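Local coordinates for digeranylgeranylglycerophospholipid reductase (Sulfolobus acidocaldarius, PDB 4OPC), which reduces, with FAD as cofactor, the double bonds of the geranylgeranyl chains of archaeal membrane lipid precursors, turning unsaturated archaeols into saturated ones, at residues A[215-220]-A[244-249]; A[249-252]-A[258-261]. All coordinates share one frame; numbering follows the deposited sequence.

Contact 1 (A[215-220]-A[244-249]); sequences GYWWYF and EYYKKY. With PGT ((1S)-2-{[{[(2R)-2,3-dihydroxypropyl]oxy}(hydroxy)phosphoryl]oxy}-1-[(palmitoyloxy)methyl]ethyl stearate), chain C.
W217 reaches from strand 216-220 to helix 244-249 and carries every contact between them. Its six-membered ring lies nearly parallel to the Y246 ring, with planes at 19°, but slid so far aside that the two barely overlap; CH2 of W217 meets CD1 of Y246 at 3.6 Å. Y246 has CG anti to its backbone N (chi1 -177°), which lays its ring by the CH2 end of the indole. CZ2 of W217 also packs on CB of Y249 at 3.7 Å. A broad, rigid indole suits axes 11.5 Å apart.

The CH rim of the indole, not its N-H, faces the carbonyl oxygens of Y245 and Y246, which lie at its edge in the ring plane. W217 NE1 bonds instead to the T211 carbonyl, and Y246 OH to E189.

The strand's other face lines the lipid pocket, where aromatic side chains offer flat apolar surfaces to an acyl chain: PGT C39 sits over W218, 3.4 Å from CZ3, and C43 over Y216. W218 and F220 also touch the flavin.

Strand 216-221 runs between strands 202-206 and 226-234 in the eight-stranded mixed sheet; helix 242-253 packs on that sheet, Y246 also touching V229 of strand 226-234 and L191 of strand 183-193.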
loop_
_atom_site.group_PDB
_atom_site.type_symbol
_atom_site.label_atom_id
_atom_site.label_comp_id
_atom_site.label_asym_id
_atom_site.label_seq_id
_atom_site.Cartn_x
_atom_site.Cartn_y
_atom_site.Cartn_z
ATOM N N GLY A 215 -1.306 9.395 11.743
ATOM C CA GLY A 215 -1.822 8.087 11.366
ATOM C C GLY A 215 -3.096 7.809 12.130
ATOM O O GLY A 215 -4.010 8.636 12.161
ATOM N N TYR A 216 -3.166 6.637 12.732
ATOM C CA TYR A 216 -4.292 6.263 13.568
ATOM C C TYR A 216 -3.966 5.004 14.348
ATOM O O TYR A 216 -2.988 4.315 14.051
ATOM C CB TYR A 216 -5.580 6.087 12.758
ATOM C CG TYR A 216 -5.591 5.082 11.620
ATOM C CD1 TYR A 216 -5.663 3.710 11.867
ATOM C CD2 TYR A 216 -5.625 5.502 10.288
ATOM C CE1 TYR A 216 -5.731 2.785 10.826
ATOM C CE2 TYR A 216 -5.694 4.579 9.242
ATOM C CZ TYR A 216 -5.752 3.229 9.522
ATOM O OH TYR A 216 -5.837 2.299 8.507
ATOM N N TRP A 217 -4.780 4.735 15.365
ATOM C CA TRP A 217 -4.772 3.471 16.083
ATOM C C TRP A 217 -5.820 2.560 15.477
ATOM O O TRP A 217 -6.828 3.031 14.928
ATOM C CB TRP A 217 -5.111 3.685 17.558
ATOM C CG TRP A 217 -3.938 3.960 18.449
ATOM C CD1 TRP A 217 -3.352 5.177 18.692
ATOM C CD2 TRP A 217 -3.233 3.006 19.246
ATOM N NE1 TRP A 217 -2.316 5.025 19.584
ATOM C CE2 TRP A 217 -2.223 3.702 19.938
ATOM C CE3 TRP A 217 -3.358 1.628 19.442
ATOM C CZ2 TRP A 217 -1.344 3.064 20.813
ATOM C CZ3 TRP A 217 -2.492 1.001 20.315
ATOM C CH2 TRP A 217 -1.505 1.720 20.996
ATOM N N TRP A 218 -5.605 1.252 15.588
ATOM C CA TRP A 218 -6.611 0.324 15.108
ATOM C C TRP A 218 -6.772 -0.883 15.999
ATOM O O TRP A 218 -5.874 -1.234 16.766
ATOM C CB TRP A 218 -6.314 -0.119 13.675
ATOM C CG TRP A 218 -5.160 -1.070 13.502
ATOM C CD1 TRP A 218 -5.184 -2.427 13.665
ATOM C CD2 TRP A 218 -3.832 -0.739 13.067
ATOM N NE1 TRP A 218 -3.944 -2.957 13.389
ATOM C CE2 TRP A 218 -3.100 -1.943 13.013
ATOM C CE3 TRP A 218 -3.190 0.461 12.734
ATOM C CZ2 TRP A 218 -1.761 -1.983 12.622
ATOM C CZ3 TRP A 218 -1.868 0.425 12.360
ATOM C CH2 TRP A 218 -1.164 -0.793 12.300
ATOM N N TYR A 219 -7.924 -1.534 15.858
ATOM C CA TYR A 219 -8.290 -2.719 16.616
ATOM C C TYR A 219 -9.056 -3.573 15.604
ATOM O O TYR A 219 -10.232 -3.314 15.327
ATOM C CB TYR A 219 -9.147 -2.282 17.818
ATOM C CG TYR A 219 -9.654 -3.359 18.757
ATOM C CD1 TYR A 219 -10.769 -4.121 18.432
ATOM C CD2 TYR A 219 -9.062 -3.558 20.002
ATOM C CE1 TYR A 219 -11.267 -5.071 19.305
ATOM C CE2 TYR A 219 -9.555 -4.512 20.889
ATOM C CZ TYR A 219 -10.659 -5.262 20.529
ATOM O OH TYR A 219 -11.179 -6.214 21.379
ATOM N N PHE A 220 -8.363 -4.551 15.021
ATOM C CA PHE A 220 -8.903 -5.359 13.928
ATOM C C PHE A 220 -9.154 -6.776 14.466
ATOM O O PHE A 220 -8.200 -7.550 14.631
ATOM C CB PHE A 220 -7.888 -5.446 12.771
ATOM C CG PHE A 220 -7.727 -4.179 11.960
ATOM C CD1 PHE A 220 -8.481 -3.038 12.196
ATOM C CD2 PHE A 220 -6.808 -4.157 10.925
ATOM C CE1 PHE A 220 -8.307 -1.899 11.414
ATOM C CE2 PHE A 220 -6.631 -3.037 10.149
ATOM C CZ PHE A 220 -7.383 -1.902 10.384
ATOM N N GLU A 244 7.034 3.276 22.099
ATOM C CA GLU A 244 6.673 3.994 23.313
ATOM C C GLU A 244 5.245 4.529 23.226
ATOM O O GLU A 244 4.520 4.503 24.214
ATOM C CB GLU A 244 7.690 5.092 23.637
ATOM C CG GLU A 244 9.043 4.556 24.121
ATOM C CD GLU A 244 8.944 3.739 25.410
ATOM O OE1 GLU A 244 8.182 4.131 26.326
ATOM O OE2 GLU A 244 9.632 2.699 25.508
ATOM N N TYR A 245 4.830 4.994 22.050
ATOM C CA TYR A 245 3.424 5.368 21.859
ATOM C C TYR A 245 2.531 4.168 22.128
ATOM O O TYR A 245 1.507 4.282 22.803
ATOM C CB TYR A 245 3.155 5.833 20.425
ATOM C CG TYR A 245 3.494 7.274 20.129
ATOM C CD1 TYR A 245 2.550 8.279 20.298
ATOM C CD2 TYR A 245 4.750 7.626 19.651
ATOM C CE1 TYR A 245 2.853 9.606 20.018
ATOM C CE2 TYR A 245 5.061 8.941 19.360
ATOM C CZ TYR A 245 4.110 9.927 19.546
ATOM O OH TYR A 245 4.424 11.236 19.263
ATOM N N TYR A 246 2.913 3.020 21.577
ATOM C CA TYR A 246 2.119 1.805 21.743
ATOM C C TYR A 246 1.959 1.433 23.213
ATOM O O TYR A 246 0.845 1.203 23.682
ATOM C CB TYR A 246 2.725 0.632 20.959
ATOM C CG TYR A 246 1.896 -0.635 21.039
ATOM C CD1 TYR A 246 0.877 -0.887 20.117
ATOM C CD2 TYR A 246 2.131 -1.578 22.033
ATOM C CE1 TYR A 246 0.119 -2.058 20.188
ATOM C CE2 TYR A 246 1.383 -2.745 22.120
ATOM C CZ TYR A 246 0.380 -2.979 21.196
ATOM O OH TYR A 246 -0.364 -4.135 21.302
ATOM N N LYS A 247 3.065 1.380 23.950
ATOM C CA LYS A 247 3.007 1.047 25.364
ATOM C C LYS A 247 2.160 2.037 26.160
ATOM O O LYS A 247 1.411 1.651 27.059
ATOM C CB LYS A 247 4.419 0.992 25.935
ATOM C CG LYS A 247 5.221 -0.221 25.490
ATOM C CD LYS A 247 6.698 -0.051 25.822
ATOM C CE LYS A 247 6.898 0.391 27.265
ATOM N NZ LYS A 247 8.335 0.673 27.554
ATOM N N LYS A 248 2.274 3.313 25.824
ATOM C CA LYS A 248 1.608 4.352 26.600
ATOM C C LYS A 248 0.091 4.339 26.411
ATOM O O LYS A 248 -0.657 4.521 27.376
ATOM C CB LYS A 248 2.169 5.731 26.239
ATOM C CG LYS A 248 1.632 6.866 27.097
ATOM C CD LYS A 248 2.307 8.185 26.748
ATOM C CE LYS A 248 1.857 9.306 27.673
ATOM N NZ LYS A 248 2.219 9.036 29.091
ATOM N N TYR A 249 -0.360 4.095 25.184
ATOM C CA TYR A 249 -1.776 4.283 24.868
ATOM C C TYR A 249 -2.570 3.001 24.583
ATOM O O TYR A 249 -3.771 3.070 24.349
ATOM C CB TYR A 249 -1.938 5.286 23.721
ATOM C CG TYR A 249 -1.387 6.650 24.058
ATOM C CD1 TYR A 249 -1.942 7.400 25.084
ATOM C CD2 TYR A 249 -0.310 7.182 23.357
ATOM C CE1 TYR A 249 -1.441 8.649 25.408
ATOM C CE2 TYR A 249 0.198 8.435 23.670
ATOM C CZ TYR A 249 -0.376 9.163 24.698
ATOM O OH TYR A 249 0.110 10.410 25.031
HETATM C C48 PGT C . -3.565 9.445 7.721
HETATM C C47 PGT C . -2.619 8.944 6.649
HETATM C C46 PGT C . -1.807 7.788 7.196
HETATM C C45 PGT C . -2.745 6.711 7.705
HETATM C C44 PGT C . -2.073 5.355 7.660
HETATM C C43 PGT C . -1.690 4.918 9.062
HETATM C C42 PGT C . -0.875 3.648 8.963
HETATM C C41 PGT C . -1.785 2.556 8.460
HETATM C C40 PGT C . -1.304 1.209 8.942
HETATM C C39 PGT C . -2.519 0.317 9.052
HETATM C C38 PGT C . -3.221 0.253 7.720
HETATM C C37 PGT C . -4.521 -0.496 7.891
HETATM C C36 PGT C . -5.158 -0.646 6.532
HETATM C C35 PGT C . -6.599 -1.082 6.663
HETATM C C34 PGT C . -7.178 -1.275 5.274
HETATM C C33 PGT C . -8.687 -1.389 5.311
HETATM C C32 PGT C . -9.181 -2.389 4.284
HETATM C C31 PGT C . -9.251 -1.801 2.883
HETATM O O31 PGT C . -8.675 -2.388 1.987
HETATM O O2 PGT C . -9.950 -0.600 2.603
HETATM C C2 PGT C . -11.235 -0.723 2.022
HETATM C C1 PGT C . -11.198 -0.954 0.526
HETATM O O3P PGT C . -9.955 -1.326 -0.038
HETATM P P PGT C . -9.287 -0.344 -1.090
HETATM O O1P PGT C . -9.512 1.041 -0.525
HETATM O O2P PGT C . -7.800 -0.618 -1.254
HETATM O O4P PGT C . -9.961 -0.429 -2.530
HETATM C C4 PGT C . -11.212 -1.048 -2.756
HETATM C C5 PGT C . -11.660 -0.862 -4.188
HETATM O O5 PGT C . -11.851 -2.124 -4.787
HETATM C C6 PGT C . -10.615 -0.082 -4.948
HETATM O O6 PGT C . -9.926 -0.909 -5.857
HETATM C C3 PGT C . -12.044 0.552 2.174
HETATM O O3 PGT C . -12.358 0.863 3.510
HETATM C C11 PGT C . -12.399 2.251 3.745
HETATM O O11 PGT C . -12.963 2.981 2.955
HETATM C C12 PGT C . -11.732 2.833 4.975
HETATM C C13 PGT C . -12.279 4.212 5.277
HETATM C C14 PGT C . -11.572 4.767 6.495
HETATM C C15 PGT C . -10.452 5.694 6.074
HETATM C C16 PGT C . -9.836 6.356 7.288
HETATM C C17 PGT C . -9.780 7.850 7.053
HETATM C C18 PGT C . -9.470 8.580 8.342
HETATM C C19 PGT C . -9.717 10.065 8.160
HETATM C C20 PGT C . -11.202 10.355 8.059
HETATM C C21 PGT C . -11.606 11.327 9.150
HETATM C C22 PGT C . -12.738 12.214 8.677
HETATM C C23 PGT C . -12.708 13.503 9.470
HETATM C C24 PGT C . -13.636 14.523 8.849
HETATM C C25 PGT C . -12.882 15.808 8.586
HETATM C C26 PGT C . -13.045 16.209 7.135
#

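Contact 2 (A[249-252]-A[258-261]); sequences YLDK and DKSK
K259 begins with CG beside its own backbone N (chi1 -73°) and then bends at its last two torsions, chi3 -98° and chi4 -69°, which curls the ammonium group round to D251. These residues join helix 242-253 to the type I beta turn from D258 to K261, where the chain turns a corner between strand 257-258 and strand 261-271.

The polar part is a salt bridge. NZ of K259 donates to OD1 of D251 at 2.9 Å and meets the syn lone pair, on the side of the other carboxylate oxygen; the two side chains cross at about a right angle. Both residues are exposed, as suits a long flexible lysine and a short aspartate paired at the surface, where solvent probably tempers the attraction.

The apolar part is one contact, between L250 and K259. They approach tip to tip, CD2 of the leucine lying 4.0 Å from CD of the lysine. L250 is buried and also touches W217, so a branched hydrocarbon fits there, while one methylene of K259, CD, rests against the leucine methyl before the chain turns to carry the charge to D251.

The turn is braced from within. D258 holds it by an Asx turn, its OD1 accepting from the backbone N of S260, and the K261 N to D258 O bond closes the turn at 2.9 Å. The backbone of D258 and of K261 also pairs with L192 of strand 183-193, tying the corner to the sheet. S260 has a small side chain whose hydroxyl can fold back on the aspartate: its OG donates to the same OD1 at 2.7 Å, and both donors reach that oxygen from one face of the carboxylate plane.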
loop_
_atom_site.group_PDB
_atom_site.type_symbol
_atom_site.label_atom_id
_atom_site.label_comp_id
_atom_site.label_asym_id
_atom_site.label_seq_id
_atom_site.Cartn_x
_atom_site.Cartn_y
_atom_site.Cartn_z
ATOM N N TYR A 249 -0.360 4.095 25.184
ATOM C CA TYR A 249 -1.776 4.283 24.868
ATOM C C TYR A 249 -2.570 3.001 24.583
ATOM O O TYR A 249 -3.771 3.070 24.349
ATOM C CB TYR A 249 -1.938 5.286 23.721
ATOM C CG TYR A 249 -1.387 6.650 24.058
ATOM C CD1 TYR A 249 -1.942 7.400 25.084
ATOM C CD2 TYR A 249 -0.310 7.182 23.357
ATOM C CE1 TYR A 249 -1.441 8.649 25.408
ATOM C CE2 TYR A 249 0.198 8.435 23.670
ATOM C CZ TYR A 249 -0.376 9.163 24.698
ATOM O OH TYR A 249 0.110 10.410 25.031
ATOM N N LEU A 250 -1.918 1.841 24.621
ATOM C CA LEU A 250 -2.610 0.577 24.341
ATOM C C LEU A 250 -3.912 0.405 25.140
ATOM O O LEU A 250 -4.943 0.023 24.578
ATOM C CB LEU A 250 -1.690 -0.625 24.588
ATOM C CG LEU A 250 -2.349 -2.001 24.398
ATOM C CD1 LEU A 250 -2.838 -2.160 22.972
ATOM C CD2 LEU A 250 -1.419 -3.151 24.783
ATOM N N ASP A 251 -3.871 0.724 26.429
ATOM C CA ASP A 251 -5.036 0.542 27.301
ATOM C C ASP A 251 -6.258 1.373 26.880
ATOM O O ASP A 251 -7.394 1.001 27.173
ATOM C CB ASP A 251 -4.689 0.864 28.757
ATOM C CG ASP A 251 -3.764 -0.161 29.385
ATOM O OD1 ASP A 251 -3.554 -1.244 28.793
ATOM O OD2 ASP A 251 -3.255 0.114 30.494
ATOM N N LYS A 252 -6.021 2.502 26.220
ATOM C CA LYS A 252 -7.098 3.340 25.729
ATOM C C LYS A 252 -7.898 2.597 24.661
ATOM O O LYS A 252 -9.125 2.697 24.616
ATOM C CB LYS A 252 -6.520 4.633 25.153
ATOM C CG LYS A 252 -7.509 5.768 24.982
ATOM C CD LYS A 252 -6.772 7.034 24.559
ATOM C CE LYS A 252 -7.690 8.246 24.546
ATOM N NZ LYS A 252 -8.914 8.024 23.732
ATOM N N ASP A 258 -5.192 -9.579 26.815
ATOM C CA ASP A 258 -4.372 -10.267 27.790
ATOM C C ASP A 258 -2.920 -10.098 27.353
ATOM O O ASP A 258 -2.464 -10.748 26.408
ATOM C CB ASP A 258 -4.756 -11.741 27.827
ATOM C CG ASP A 258 -4.077 -12.489 28.947
ATOM O OD1 ASP A 258 -2.986 -12.065 29.372
ATOM O OD2 ASP A 258 -4.639 -13.501 29.405
ATOM N N LYS A 259 -2.193 -9.219 28.038
ATOM C CA LYS A 259 -0.822 -8.894 27.649
ATOM C C LYS A 259 0.172 -10.024 27.926
ATOM O O LYS A 259 1.359 -9.907 27.606
ATOM C CB LYS A 259 -0.363 -7.590 28.306
ATOM C CG LYS A 259 -0.995 -6.342 27.696
ATOM C CD LYS A 259 -0.259 -5.081 28.121
ATOM C CE LYS A 259 -0.962 -4.396 29.271
ATOM N NZ LYS A 259 -2.254 -3.818 28.821
ATOM N N SER A 260 -0.311 -11.114 28.515
ATOM C CA SER A 260 0.515 -12.304 28.697
ATOM C C SER A 260 0.300 -13.314 27.566
ATOM O O SER A 260 1.026 -14.302 27.480
ATOM C CB SER A 260 0.236 -12.960 30.051
ATOM O OG SER A 260 -0.933 -13.757 30.011
ATOM N N LYS A 261 -0.686 -13.059 26.702
ATOM C CA LYS A 261 -0.990 -13.987 25.614
ATOM C C LYS A 261 -0.853 -13.329 24.242
ATOM O O LYS A 261 -1.815 -13.136 23.494
ATOM C CB LYS A 261 -2.357 -14.640 25.801
ATOM C CG LYS A 261 -2.450 -15.474 27.077
ATOM C CD LYS A 261 -1.248 -16.411 27.214
ATOM C CE LYS A 261 -1.347 -17.306 28.448
ATOM N NZ LYS A 261 -1.304 -16.555 29.731
#

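How the contacts relate
Contacts 1 and 2 both use helix 242-253, with centres about 10 Å apart on the same side of the chain's centre; their ranges overlap at Y249, which touches its partner only in contact 1. Along the chain, strand 216-221 comes first, then the helix, then the turn before strand 261-271. Contact 1 joins the helix to a strand inside the eight-stranded sheet; contact 2 joins its later part to the turn leading into that sheet's outermost strand. They meet where CH2 of W217 packs 3.7 Å from the backbone N of L250. All four segments belong to the geranylgeranyl reductase catalytic region. Through its two contacts, one helix touches both a strand that lines the lipid pocket and an exposed turn away from the bound groups.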